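Local structure of rhamnonate dehydratase (Gibberella zeae PH-1, 3FXG) at residues A[27-32]-A[59-64]; A[34-39]-A[345-350]; A[16-21]-A[88-93]; A[296-301]-A[323-328]. The protein probably catalyses the magnesium-dependent dehydration of L-rhamnonate to a 2-keto-3-deoxy sugar acid, as a member of the enolase superfamily. One frame throughout, in Å; residues are numbered along the deposited sequence.

In the fold
All four contacts are buried, but their depth differs. Interaction 4, about 3 Å from the chain centre, joins two loops of the barrel next to the magnesium site through direct hydrogen bonds; interactions 1, 2 and 3 lie about 14, 14 and 18 Å out. Interaction 1 joins loops next to the strands of the N-terminal domain, interaction 3 a strand and a helix of it, and both touch the second subunit; the first relies on waters, the other on a sulfur and apolar contacts. Interaction 2 ties the segment 34-39 to a barrel strand, using ring N-H groups and backbone carbonyls. Tyr28, from interaction 1, reaches Asp298 and His325 of interaction 4, while Glu345 of interaction 2 bonds Ala326.

Interaction 1 of 4, residues A[27-32]-A[59-64]; sequences DYHNVK and WGINVL
The imidazole of His29 is sandwiched between two aliphatic groups: Ile61 CD1 lies over one face, 3.6 Å from the ring centroid in a CH-pi contact, and Tyr28 CB covers the opposite face. With its CG1 anti to the backbone N (chi1 -162°), Ile61 brings CD1 over the ring, offset toward the rim near CG and CD2. His29 ND1 meets a water at 2.8 Å, which also donates to Asp27 OD1 and to Ile61 O. The Asp27 carboxylate accepts the His29 N-H from above its plane, closing an Asx turn, and its OD2 takes a second water that bridges to Ile61 O and Leu64 N. The side chains of Asn30 and Asn62 cross at about a right angle, with their amide planes 42° apart; a third water links Asn30 OD1, at 2.8 Å, to Asn62 ND2, at 2.7 Å. No direct hydrogen bond joins the two segments, and three waters supply the polar links. Both loops belong to the N-terminal capping region, one following strand 11-19 and the other leading into strand 66-73. Asp27 and Leu64 pack on Phe84 of strand 78-84, while His96 of the second subunit bonds the Trp59 carbonyl.

Interaction 2 of 4, residues A[34-39]-A[345-350]; sequences GHWLID and EYLANS
Trp36 reaches from the start of the short helix 36-39 across to the chain leaving strand 344-347. From CB the indole swings out with CG between the backbone N and the carbonyl carbon (chi1 71°). CD1 then meets Ser350 O at 3.2 Å, and NE1 donates to Ala348 O at 2.8 Å, close to the ring plane but tilted from the plane of the carbonyl. Farther on, CZ2 touches Leu347 CD2 at 3.7 Å, obliquely, while Leu37 CG lies over one face of the indole. Next to it, His35 works from both nitrogens: ND1 accepts from Leu37 N at 3.2 Å as an N-cap, and NE2 makes a weak bond to Asn349 O at 2.7 Å with an N-H...O angle of 135°. The cap thus steadies the imidazole that reaches the second segment. Leu37 and Leu347 meet tip to tip, CD1 to CD2 only 3.5 Å apart, a tight contact. Asn349 has its CB directed away, and its OD1 accepts from Leu357 N. Such docking of a short N-terminal element on the end of a barrel strand and the loop that follows it is consistent with the enolase-superfamily capping domain closing over the barrel; the Leu347 side chain is about 8 Å from the magnesium ion.

Interaction 3 of 4, residues A[16-21]-A[88-93]; sequences SFIIGG and PACWLV
Ser16 OG, lying 3.5 Å from Cys90 CB, is gripped by two polar partners beyond the segments, hydrogen bonds joining it to His94 NE2 one turn along the helix and to Ser400 OG. Its placement between the backbone N and the carbonyl carbon (chi1 67°) turns it toward the helix, where Cys90 SG also comes within 3.6 Å of Ser16 OG. That sulfur, set anti to its own carbonyl carbon (chi1 -67°), reaches across to the strand and touches several groups at once. Ile18 CG1 lies 3.9 Å from Cys90 SG and Phe17 O lies 3.8 Å from it, so the thiol rests against the strand backbone between Ser16 and Ile18. No hydrogen bond crosses between the segments. The strand runs antiparallel to the helix, at 179° between their directions, with the short axes 8.3 Å apart. This is the alpha-beta layering of the N-terminal capping domain of the mandelate racemase and muconate lactonizing enzyme family: strand 11-19 lies between strands 66-73 and 397-399 of an antiparallel sheet, and helix 86-101 packs on one face. One turn on from Cys90, Val93 CG1 makes a looser contact, 4.5 Å from Ser16 CB. Phe17, whose CB points away from the helix, packs instead on Leu397 and Pro399. Phe67 of strand 66-73 also touches Cys90 and Ala89. Ala89, Leu92 and Val93 also meet Val132 of helix 128-148, while Leu92 packs on Leu64 of the second subunit.

Interaction 4 of 4, residues A[296-301]-A[323-328]; sequences QPDVMW and VPHASG
Three hydrogen bonds cross between these two loops. His325 ND1 donates to Asp298 OD2 at 2.8 Å, meeting the carboxylate on its anti side, 21° out of plane; Asp298 CG stands opposite the backbone N (chi1 -177°), which carries the carboxylate to the imidazole. His325 N donates to Pro297 O at 2.8 Å, from above the carbonyl plane, and Val299 N makes a weak bond to Ser327 OG. Both carboxylate oxygens are bound: OD1 accepts from Met300 N, forming an Asx turn, and OD2 also bonds Tyr28 OH. Ser327 OG donates to His325 O at 2.7 Å. Aromatic contacts come next: Asp298 OD2 sits 3.5 Å above the centre of the Trp301 ring, whose six-membered part meets the His325 ring obliquely, planes 32° apart. The apolar packing is close, Val299 CG1 lying 3.4 Å from Ser327 CB, and CE of Met300, a selenomethionine, resting on Ser327 CA. The arrangement is consistent with the His-Asp pair known in mandelate racemase relatives. The His325 side chain, about 4 Å from the magnesium ion, packs on the metal ligand Glu275; strand 294-295 leads into the first loop, helix 305-316 joins the two, and helix 329-335 follows, with Tyr330 against Val299 and Met300.

Interaction 1 of 4, residues A[27-32]-A[59-64]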
loop_
_atom_site.group_PDB
_atom_site.type_symbol
_atom_site.label_atom_id
_atom_site.label_comp_id
_atom_site.label_asym_id
_atom_site.label_seq_id
_atom_site.Cartn_x
_atom_site.Cartn_y
_atom_site.Cartn_z
ATOM N N ASP A 27 3.060 36.391 -24.063
ATOM C CA ASP A 27 2.111 36.533 -22.957
ATOM C C ASP A 27 0.668 36.575 -23.458
ATOM O O ASP A 27 0.148 37.638 -23.805
ATOM C CB ASP A 27 2.409 37.796 -22.144
ATOM C CG ASP A 27 1.650 37.834 -20.825
ATOM O OD1 ASP A 27 0.693 37.042 -20.662
ATOM O OD2 ASP A 27 2.007 38.661 -19.954
ATOM N N TYR A 28 0.030 35.408 -23.475
ATOM C CA TYR A 28 -1.351 35.252 -23.934
ATOM C C TYR A 28 -2.358 36.205 -23.294
ATOM O O TYR A 28 -3.312 36.633 -23.945
ATOM C CB TYR A 28 -1.857 33.837 -23.642
ATOM C CG TYR A 28 -0.923 32.709 -23.997
ATOM C CD1 TYR A 28 -0.741 32.308 -25.322
ATOM C CD2 TYR A 28 -0.259 31.999 -22.995
ATOM C CE1 TYR A 28 0.077 31.219 -25.638
ATOM C CE2 TYR A 28 0.556 30.919 -23.297
ATOM C CZ TYR A 28 0.717 30.530 -24.616
ATOM O OH TYR A 28 1.500 29.434 -24.898
ATOM N N HIS A 29 -2.158 36.519 -22.019
ATOM C CA HIS A 29 -3.106 37.360 -21.298
ATOM C C HIS A 29 -2.823 38.853 -21.235
ATOM O O HIS A 29 -3.581 39.600 -20.620
ATOM C CB HIS A 29 -3.294 36.803 -19.887
ATOM C CG HIS A 29 -3.435 35.314 -19.855
ATOM N ND1 HIS A 29 -2.367 34.473 -19.635
ATOM C CD2 HIS A 29 -4.501 34.515 -20.095
ATOM C CE1 HIS A 29 -2.768 33.218 -19.741
ATOM N NE2 HIS A 29 -4.059 33.216 -20.021
ATOM N N ASN A 30 -1.738 39.289 -21.865
ATOM C CA ASN A 30 -1.416 40.707 -21.885
ATOM C C ASN A 30 -2.058 41.272 -23.145
ATOM O O ASN A 30 -1.371 41.611 -24.112
ATOM C CB ASN A 30 0.097 40.918 -21.920
ATOM C CG ASN A 30 0.475 42.384 -21.896
ATOM O OD1 ASN A 30 -0.032 43.149 -21.076
ATOM N ND2 ASN A 30 1.375 42.784 -22.791
ATOM N N VAL A 31 -3.385 41.361 -23.127
ATOM C CA VAL A 31 -4.135 41.858 -24.274
ATOM C C VAL A 31 -4.996 43.080 -23.968
ATOM O O VAL A 31 -5.142 43.484 -22.815
ATOM C CB VAL A 31 -5.044 40.749 -24.849
ATOM C CG1 VAL A 31 -4.197 39.571 -25.309
ATOM C CG2 VAL A 31 -6.046 40.300 -23.796
ATOM N N LYS A 32 -5.564 43.652 -25.027
ATOM C CA LYS A 32 -6.420 44.830 -24.934
ATOM C C LYS A 32 -7.711 44.536 -24.172
ATOM O O LYS A 32 -8.228 43.418 -24.213
ATOM C CB LYS A 32 -6.749 45.327 -26.347
ATOM C CG LYS A 32 -7.734 46.481 -26.414
ATOM C CD LYS A 32 -8.080 46.806 -27.868
ATOM C CE LYS A 32 -9.139 47.896 -27.967
ATOM N NZ LYS A 32 -9.528 48.171 -29.384
ATOM N N TRP A 59 -6.186 41.282 -10.819
ATOM C CA TRP A 59 -5.237 40.647 -9.912
ATOM C C TRP A 59 -3.845 40.457 -10.513
ATOM O O TRP A 59 -2.945 39.936 -9.854
ATOM C CB TRP A 59 -5.779 39.311 -9.368
ATOM C CG TRP A 59 -6.302 38.338 -10.381
ATOM C CD1 TRP A 59 -7.601 38.188 -10.779
ATOM C CD2 TRP A 59 -5.549 37.341 -11.083
ATOM N NE1 TRP A 59 -7.704 37.154 -11.679
ATOM C CE2 TRP A 59 -6.461 36.617 -11.886
ATOM C CE3 TRP A 59 -4.194 36.987 -11.112
ATOM C CZ2 TRP A 59 -6.061 35.559 -12.711
ATOM C CZ3 TRP A 59 -3.794 35.928 -11.935
ATOM C CH2 TRP A 59 -4.727 35.230 -12.722
ATOM N N GLY A 60 -3.674 40.869 -11.768
ATOM C CA GLY A 60 -2.364 40.800 -12.397
ATOM C C GLY A 60 -1.985 39.718 -13.392
ATOM O O GLY A 60 -0.797 39.485 -13.600
ATOM N N ILE A 61 -2.952 39.072 -14.032
ATOM C CA ILE A 61 -2.609 38.021 -14.987
ATOM C C ILE A 61 -1.719 38.542 -16.124
ATOM O O ILE A 61 -1.012 37.774 -16.778
ATOM C CB ILE A 61 -3.880 37.382 -15.595
ATOM C CG1 ILE A 61 -3.531 36.028 -16.219
ATOM C CG2 ILE A 61 -4.477 38.311 -16.657
ATOM C CD1 ILE A 61 -4.743 35.213 -16.645
ATOM N N ASN A 62 -1.740 39.853 -16.338
ATOM C CA ASN A 62 -0.964 40.475 -17.408
ATOM C C ASN A 62 0.223 41.287 -16.890
ATOM O O ASN A 62 0.816 42.073 -17.629
ATOM C CB ASN A 62 -1.883 41.398 -18.211
ATOM C CG ASN A 62 -2.405 42.558 -17.380
ATOM O OD1 ASN A 62 -2.588 42.434 -16.163
ATOM N ND2 ASN A 62 -2.658 43.690 -18.029
ATOM N N VAL A 63 0.582 41.085 -15.627
ATOM C CA VAL A 63 1.666 41.848 -15.018
ATOM C C VAL A 63 3.067 41.687 -15.612
ATOM O O VAL A 63 3.848 42.638 -15.616
ATOM C CB VAL A 63 1.747 41.561 -13.493
ATOM C CG1 VAL A 63 2.276 40.152 -13.247
ATOM C CG2 VAL A 63 2.626 42.598 -12.815
ATOM N N LEU A 64 3.393 40.503 -16.118
ATOM C CA LEU A 64 4.730 40.267 -16.663
ATOM C C LEU A 64 5.015 40.826 -18.053
ATOM O O LEU A 64 6.057 41.438 -18.275
ATOM C CB LEU A 64 5.039 38.765 -16.655
ATOM C CG LEU A 64 5.097 38.128 -15.264
ATOM C CD1 LEU A 64 5.345 36.637 -15.387
ATOM C CD2 LEU A 64 6.197 38.790 -14.452
HETATM O O HOH W 1 1.706 38.369 -17.179
HETATM O O HOH W 2 -0.153 35.585 -18.391
HETATM O O HOH W 3 -2.761 43.792 -20.710
#

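Interaction 2 of 4, residues A[34-39]-A[345-350]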
loop_
_atom_site.group_PDB
_atom_site.type_symbol
_atom_site.label_atom_id
_atom_site.label_comp_id
_atom_site.label_asym_id
_atom_site.label_seq_id
_atom_site.Cartn_x
_atom_site.Cartn_y
_atom_site.Cartn_z
ATOM N N GLY A 34 -11.511 44.126 -23.061
ATOM C CA GLY A 34 -12.635 43.636 -23.841
ATOM C C GLY A 34 -12.440 42.204 -24.298
ATOM O O GLY A 34 -13.405 41.487 -24.561
ATOM N N HIS A 35 -11.181 41.785 -24.392
ATOM C CA HIS A 35 -10.850 40.430 -24.817
ATOM C C HIS A 35 -11.423 39.456 -23.791
ATOM O O HIS A 35 -11.259 39.648 -22.580
ATOM C CB HIS A 35 -9.332 40.278 -24.900
ATOM C CG HIS A 35 -8.877 39.173 -25.800
ATOM N ND1 HIS A 35 -9.238 37.856 -25.608
ATOM C CD2 HIS A 35 -8.067 39.186 -26.886
ATOM C CE1 HIS A 35 -8.667 37.106 -26.535
ATOM N NE2 HIS A 35 -7.951 37.889 -27.322
ATOM N N TRP A 36 -12.098 38.416 -24.271
ATOM C CA TRP A 36 -12.701 37.432 -23.380
ATOM C C TRP A 36 -11.676 36.814 -22.433
ATOM O O TRP A 36 -12.022 36.358 -21.344
ATOM C CB TRP A 36 -13.380 36.314 -24.184
ATOM C CG TRP A 36 -12.426 35.396 -24.890
ATOM C CD1 TRP A 36 -11.906 35.556 -26.144
ATOM C CD2 TRP A 36 -11.856 34.187 -24.370
ATOM N NE1 TRP A 36 -11.047 34.521 -26.435
ATOM C CE2 TRP A 36 -10.997 33.669 -25.364
ATOM C CE3 TRP A 36 -11.987 33.493 -23.157
ATOM C CZ2 TRP A 36 -10.268 32.486 -25.185
ATOM C CZ3 TRP A 36 -11.260 32.315 -22.979
ATOM C CH2 TRP A 36 -10.411 31.826 -23.990
ATOM N N LEU A 37 -10.415 36.803 -22.851
ATOM C CA LEU A 37 -9.353 36.227 -22.037
ATOM C C LEU A 37 -9.174 36.926 -20.698
ATOM O O LEU A 37 -8.658 36.332 -19.748
ATOM C CB LEU A 37 -8.026 36.247 -22.802
ATOM C CG LEU A 37 -7.785 35.101 -23.788
ATOM C CD1 LEU A 37 -6.499 35.350 -24.562
ATOM C CD2 LEU A 37 -7.702 33.785 -23.025
ATOM N N ILE A 38 -9.603 38.183 -20.616
ATOM C CA ILE A 38 -9.453 38.941 -19.380
ATOM C C ILE A 38 -10.722 39.608 -18.856
ATOM O O ILE A 38 -10.794 39.945 -17.674
ATOM C CB ILE A 38 -8.381 40.043 -19.538
ATOM C CG1 ILE A 38 -8.772 40.984 -20.682
ATOM C CG2 ILE A 38 -7.018 39.415 -19.802
ATOM C CD1 ILE A 38 -7.823 42.157 -20.875
ATOM N N ASP A 39 -11.725 39.791 -19.712
ATOM C CA ASP A 39 -12.943 40.469 -19.280
ATOM C C ASP A 39 -14.250 39.679 -19.226
ATOM O O ASP A 39 -15.308 40.251 -18.959
ATOM C CB ASP A 39 -13.137 41.728 -20.127
ATOM C CG ASP A 39 -12.157 42.825 -19.754
ATOM O OD1 ASP A 39 -11.957 43.756 -20.559
ATOM O OD2 ASP A 39 -11.592 42.756 -18.642
ATOM N N GLU A 345 -3.989 22.360 -29.118
ATOM C CA GLU A 345 -4.932 23.360 -28.655
ATOM C C GLU A 345 -4.654 24.688 -29.346
ATOM O O GLU A 345 -3.506 25.022 -29.640
ATOM C CB GLU A 345 -4.804 23.578 -27.147
ATOM C CG GLU A 345 -5.467 24.872 -26.678
ATOM C CD GLU A 345 -5.276 25.157 -25.199
ATOM O OE1 GLU A 345 -4.149 24.968 -24.696
ATOM O OE2 GLU A 345 -6.250 25.589 -24.543
ATOM N N TYR A 346 -5.715 25.429 -29.625
ATOM C CA TYR A 346 -5.567 26.755 -30.192
ATOM C C TYR A 346 -6.443 27.646 -29.337
ATOM O O TYR A 346 -7.657 27.447 -29.260
ATOM C CB TYR A 346 -6.025 26.847 -31.643
ATOM C CG TYR A 346 -5.440 28.077 -32.295
ATOM C CD1 TYR A 346 -4.115 28.083 -32.730
ATOM C CD2 TYR A 346 -6.174 29.258 -32.398
ATOM C CE1 TYR A 346 -3.528 29.230 -33.250
ATOM C CE2 TYR A 346 -5.595 30.422 -32.916
ATOM C CZ TYR A 346 -4.269 30.395 -33.340
ATOM O OH TYR A 346 -3.670 31.519 -33.858
ATOM N N LEU A 347 -5.815 28.604 -28.669
ATOM C CA LEU A 347 -6.527 29.526 -27.801
ATOM C C LEU A 347 -7.081 30.656 -28.656
ATOM O O LEU A 347 -6.323 31.492 -29.144
ATOM C CB LEU A 347 -5.566 30.069 -26.737
ATOM C CG LEU A 347 -6.110 30.886 -25.561
ATOM C CD1 LEU A 347 -4.989 31.123 -24.555
ATOM C CD2 LEU A 347 -6.675 32.207 -26.056
ATOM N N ALA A 348 -8.398 30.669 -28.846
ATOM C CA ALA A 348 -9.045 31.705 -29.648
ATOM C C ALA A 348 -8.594 33.071 -29.147
ATOM O O ALA A 348 -8.948 33.491 -28.048
ATOM C CB ALA A 348 -10.559 31.585 -29.548
ATOM N N ASN A 349 -7.809 33.764 -29.961
ATOM C CA ASN A 349 -7.296 35.065 -29.569
ATOM C C ASN A 349 -8.122 36.240 -30.084
ATOM O O ASN A 349 -7.722 37.395 -29.947
ATOM C CB ASN A 349 -5.843 35.190 -30.013
ATOM C CG ASN A 349 -5.681 35.027 -31.495
ATOM O OD1 ASN A 349 -6.207 34.082 -32.090
ATOM N ND2 ASN A 349 -4.946 35.943 -32.109
ATOM N N SER A 350 -9.270 35.950 -30.687
ATOM C CA SER A 350 -10.142 37.014 -31.158
ATOM C C SER A 350 -10.907 37.459 -29.915
ATOM O O SER A 350 -11.308 36.631 -29.100
ATOM C CB SER A 350 -11.107 36.495 -32.228
ATOM O OG SER A 350 -11.829 35.366 -31.771
#

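Interaction 3 of 4, residues A[16-21]-A[88-93]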
loop_
_atom_site.group_PDB
_atom_site.type_symbol
_atom_site.label_atom_id
_atom_site.label_comp_id
_atom_site.label_asym_id
_atom_site.label_seq_id
_atom_site.Cartn_x
_atom_site.Cartn_y
_atom_site.Cartn_z
ATOM N N SER A 16 18.133 40.511 -25.606
ATOM C CA SER A 16 16.762 40.347 -25.140
ATOM C C SER A 16 16.029 41.668 -25.277
ATOM O O SER A 16 16.624 42.741 -25.142
ATOM C CB SER A 16 16.723 39.867 -23.682
ATOM O OG SER A 16 17.211 40.852 -22.793
ATOM N N PHE A 17 14.735 41.580 -25.553
ATOM C CA PHE A 17 13.900 42.756 -25.734
ATOM C C PHE A 17 12.562 42.574 -25.048
ATOM O O PHE A 17 12.049 41.459 -24.947
ATOM C CB PHE A 17 13.628 42.985 -27.223
ATOM C CG PHE A 17 14.861 43.153 -28.052
ATOM C CD1 PHE A 17 15.409 44.414 -28.257
ATOM C CD2 PHE A 17 15.484 42.046 -28.623
ATOM C CE1 PHE A 17 16.562 44.573 -29.022
ATOM C CE2 PHE A 17 16.637 42.193 -29.389
ATOM C CZ PHE A 17 17.177 43.460 -29.588
ATOM N N ILE A 18 11.998 43.677 -24.579
ATOM C CA ILE A 18 10.683 43.652 -23.962
ATOM C C ILE A 18 9.753 44.087 -25.088
ATOM O O ILE A 18 10.071 45.017 -25.829
ATOM C CB ILE A 18 10.585 44.658 -22.808
ATOM C CG1 ILE A 18 11.534 44.236 -21.684
ATOM C CG2 ILE A 18 9.147 44.745 -22.314
ATOM C CD1 ILE A 18 11.751 45.296 -20.639
ATOM N N ILE A 19 8.625 43.406 -25.242
ATOM C CA ILE A 19 7.691 43.767 -26.297
ATOM C C ILE A 19 6.742 44.841 -25.779
ATOM O O ILE A 19 5.941 44.593 -24.883
ATOM C CB ILE A 19 6.902 42.531 -26.773
ATOM C CG1 ILE A 19 7.888 41.434 -27.193
ATOM C CG2 ILE A 19 6.009 42.898 -27.951
ATOM C CD1 ILE A 19 7.237 40.127 -27.577
ATOM N N GLY A 20 6.856 46.043 -26.337
ATOM C CA GLY A 20 6.008 47.141 -25.912
ATOM C C GLY A 20 4.549 46.940 -26.269
ATOM O O GLY A 20 4.222 46.133 -27.138
ATOM N N GLY A 21 3.669 47.673 -25.593
ATOM C CA GLY A 21 2.246 47.561 -25.860
ATOM C C GLY A 21 1.656 46.240 -25.405
ATOM O O GLY A 21 2.217 45.566 -24.539
ATOM N N PRO A 88 11.582 41.380 -15.831
ATOM C CA PRO A 88 12.324 40.483 -14.936
ATOM C C PRO A 88 12.964 39.301 -15.664
ATOM O O PRO A 88 14.030 38.823 -15.271
ATOM C CB PRO A 88 11.269 40.065 -13.910
ATOM C CG PRO A 88 9.979 40.160 -14.676
ATOM C CD PRO A 88 10.157 41.437 -15.464
ATOM N N ALA A 89 12.320 38.843 -16.733
ATOM C CA ALA A 89 12.843 37.732 -17.516
ATOM C C ALA A 89 14.132 38.171 -18.204
ATOM O O ALA A 89 15.137 37.458 -18.173
ATOM C CB ALA A 89 11.817 37.287 -18.555
ATOM N N CYS A 90 14.100 39.354 -18.817
ATOM C CA CYS A 90 15.272 39.880 -19.513
ATOM C C CYS A 90 16.433 40.110 -18.560
ATOM O O CYS A 90 17.590 39.903 -18.921
ATOM C CB CYS A 90 14.935 41.195 -20.222
ATOM S SG CYS A 90 13.780 41.016 -21.596
ATOM N N TRP A 91 16.121 40.545 -17.343
ATOM C CA TRP A 91 17.154 40.798 -16.344
ATOM C C TRP A 91 17.902 39.500 -16.054
ATOM O O TRP A 91 19.132 39.479 -16.000
ATOM C CB TRP A 91 16.524 41.323 -15.055
ATOM C CG TRP A 91 17.508 41.905 -14.088
ATOM C CD1 TRP A 91 17.883 43.216 -13.985
ATOM C CD2 TRP A 91 18.239 41.197 -13.078
ATOM N NE1 TRP A 91 18.798 43.369 -12.971
ATOM C CE2 TRP A 91 19.035 42.147 -12.397
ATOM C CE3 TRP A 91 18.298 39.851 -12.681
ATOM C CZ2 TRP A 91 19.884 41.796 -11.338
ATOM C CZ3 TRP A 91 19.143 39.500 -11.627
ATOM C CH2 TRP A 91 19.924 40.473 -10.967
ATOM N N LEU A 92 17.153 38.416 -15.875
ATOM C CA LEU A 92 17.749 37.114 -15.584
ATOM C C LEU A 92 18.556 36.570 -16.759
ATOM O O LEU A 92 19.634 36.004 -16.570
ATOM C CB LEU A 92 16.657 36.115 -15.190
ATOM C CG LEU A 92 15.959 36.399 -13.858
ATOM C CD1 LEU A 92 14.755 35.483 -13.699
ATOM C CD2 LEU A 92 16.941 36.197 -12.710
ATOM N N VAL A 93 18.034 36.744 -17.969
ATOM C CA VAL A 93 18.722 36.273 -19.166
ATOM C C VAL A 93 20.189 36.698 -19.169
ATOM O O VAL A 93 21.090 35.871 -19.320
ATOM C CB VAL A 93 18.069 36.836 -20.456
ATOM C CG1 VAL A 93 18.977 36.577 -21.649
ATOM C CG2 VAL A 93 16.705 36.192 -20.684
#

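Interaction 4 of 4, residues A[296-301]-A[323-328]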
loop_
_atom_site.group_PDB
_atom_site.type_symbol
_atom_site.label_atom_id
_atom_site.label_comp_id
_atom_site.label_asym_id
_atom_site.label_seq_id
_atom_site.Cartn_x
_atom_site.Cartn_y
_atom_site.Cartn_z
ATOM N N GLN A 296 -0.655 18.654 -19.863
ATOM C CA GLN A 296 -0.586 19.800 -20.761
ATOM C C GLN A 296 0.433 20.888 -20.439
ATOM O O GLN A 296 0.067 21.994 -20.041
ATOM C CB GLN A 296 -1.981 20.423 -20.825
ATOM C CG GLN A 296 -3.079 19.395 -21.094
ATOM C CD GLN A 296 -4.471 19.910 -20.763
ATOM O OE1 GLN A 296 -4.763 20.256 -19.615
ATOM N NE2 GLN A 296 -5.340 19.958 -21.769
ATOM N N PRO A 297 1.725 20.599 -20.624
ATOM C CA PRO A 297 2.729 21.621 -20.328
ATOM C C PRO A 297 2.722 22.722 -21.378
ATOM O O PRO A 297 2.268 22.507 -22.504
ATOM C CB PRO A 297 4.034 20.832 -20.357
ATOM C CG PRO A 297 3.772 19.821 -21.421
ATOM C CD PRO A 297 2.361 19.357 -21.095
ATOM N N ASP A 298 3.206 23.899 -21.000
ATOM C CA ASP A 298 3.321 25.013 -21.934
ATOM C C ASP A 298 4.811 25.008 -22.265
ATOM O O ASP A 298 5.646 25.105 -21.367
ATOM C CB ASP A 298 2.926 26.338 -21.272
ATOM C CG ASP A 298 2.962 27.504 -22.245
ATOM O OD1 ASP A 298 4.048 27.791 -22.790
ATOM O OD2 ASP A 298 1.906 28.130 -22.473
ATOM N N VAL A 299 5.141 24.869 -23.544
ATOM C CA VAL A 299 6.533 24.800 -23.967
ATOM C C VAL A 299 7.360 26.027 -23.611
ATOM O O VAL A 299 8.577 25.935 -23.458
ATOM C CB VAL A 299 6.643 24.546 -25.486
ATOM C CG1 VAL A 299 6.164 25.754 -26.252
ATOM C CG2 VAL A 299 8.079 24.204 -25.853
HETATM N N MSE A 300 6.706 27.176 -23.479
HETATM C CA MSE A 300 7.415 28.402 -23.133
HETATM C C MSE A 300 7.570 28.567 -21.626
HETATM O O MSE A 300 8.217 29.507 -21.168
HETATM C CB MSE A 300 6.679 29.621 -23.702
HETATM C CG MSE A 300 6.745 29.752 -25.221
HETATM SE SE MSE A 300 5.652 31.223 -25.873
HETATM C CE MSE A 300 3.948 30.341 -25.763
ATOM N N TRP A 301 6.995 27.648 -20.853
ATOM C CA TRP A 301 7.062 27.754 -19.401
ATOM C C TRP A 301 7.753 26.611 -18.652
ATOM O O TRP A 301 8.515 26.864 -17.714
ATOM C CB TRP A 301 5.650 27.910 -18.813
ATOM C CG TRP A 301 4.789 28.991 -19.426
ATOM C CD1 TRP A 301 5.195 30.011 -20.239
ATOM C CD2 TRP A 301 3.375 29.170 -19.236
ATOM N NE1 TRP A 301 4.125 30.815 -20.566
ATOM C CE2 TRP A 301 2.996 30.323 -19.963
ATOM C CE3 TRP A 301 2.392 28.468 -18.522
ATOM C CZ2 TRP A 301 1.675 30.792 -19.996
ATOM C CZ3 TRP A 301 1.076 28.932 -18.555
ATOM C CH2 TRP A 301 0.732 30.086 -19.288
ATOM N N VAL A 323 -0.559 16.983 -24.593
ATOM C CA VAL A 323 -1.183 17.989 -25.449
ATOM C C VAL A 323 -0.837 19.325 -24.802
ATOM O O VAL A 323 -1.552 19.804 -23.927
ATOM C CB VAL A 323 -2.717 17.820 -25.496
ATOM C CG1 VAL A 323 -3.338 18.886 -26.399
ATOM C CG2 VAL A 323 -3.073 16.425 -26.004
ATOM N N PRO A 324 0.284 19.934 -25.216
ATOM C CA PRO A 324 0.718 21.215 -24.657
ATOM C C PRO A 324 -0.302 22.344 -24.714
ATOM O O PRO A 324 -1.223 22.337 -25.531
ATOM C CB PRO A 324 2.000 21.522 -25.436
ATOM C CG PRO A 324 1.821 20.778 -26.716
ATOM C CD PRO A 324 1.199 19.489 -26.279
ATOM N N HIS A 325 -0.127 23.304 -23.816
ATOM C CA HIS A 325 -1.007 24.460 -23.718
ATOM C C HIS A 325 -0.652 25.514 -24.758
ATOM O O HIS A 325 0.428 26.104 -24.701
ATOM C CB HIS A 325 -0.907 25.043 -22.301
ATOM C CG HIS A 325 -1.511 26.405 -22.156
ATOM N ND1 HIS A 325 -0.852 27.555 -22.535
ATOM C CD2 HIS A 325 -2.714 26.800 -21.677
ATOM C CE1 HIS A 325 -1.624 28.601 -22.294
ATOM N NE2 HIS A 325 -2.759 28.170 -21.773
ATOM N N ALA A 326 -1.562 25.739 -25.707
ATOM C CA ALA A 326 -1.371 26.723 -26.776
ATOM C C ALA A 326 0.041 26.635 -27.346
ATOM O O ALA A 326 0.389 25.644 -27.987
ATOM C CB ALA A 326 -1.641 28.126 -26.240
ATOM N N SER A 327 0.832 27.684 -27.131
ATOM C CA SER A 327 2.235 27.749 -27.559
ATOM C C SER A 327 2.583 27.982 -29.032
ATOM O O SER A 327 3.758 28.153 -29.364
ATOM C CB SER A 327 2.978 26.503 -27.066
ATOM O OG SER A 327 2.938 26.416 -25.652
ATOM N N GLY A 328 1.591 27.990 -29.915
ATOM C CA GLY A 328 1.876 28.224 -31.324
ATOM C C GLY A 328 2.884 27.270 -31.955
ATOM O O GLY A 328 2.933 26.099 -31.588
HETATM O O HOH W 4 -4.141 21.298 -24.040
#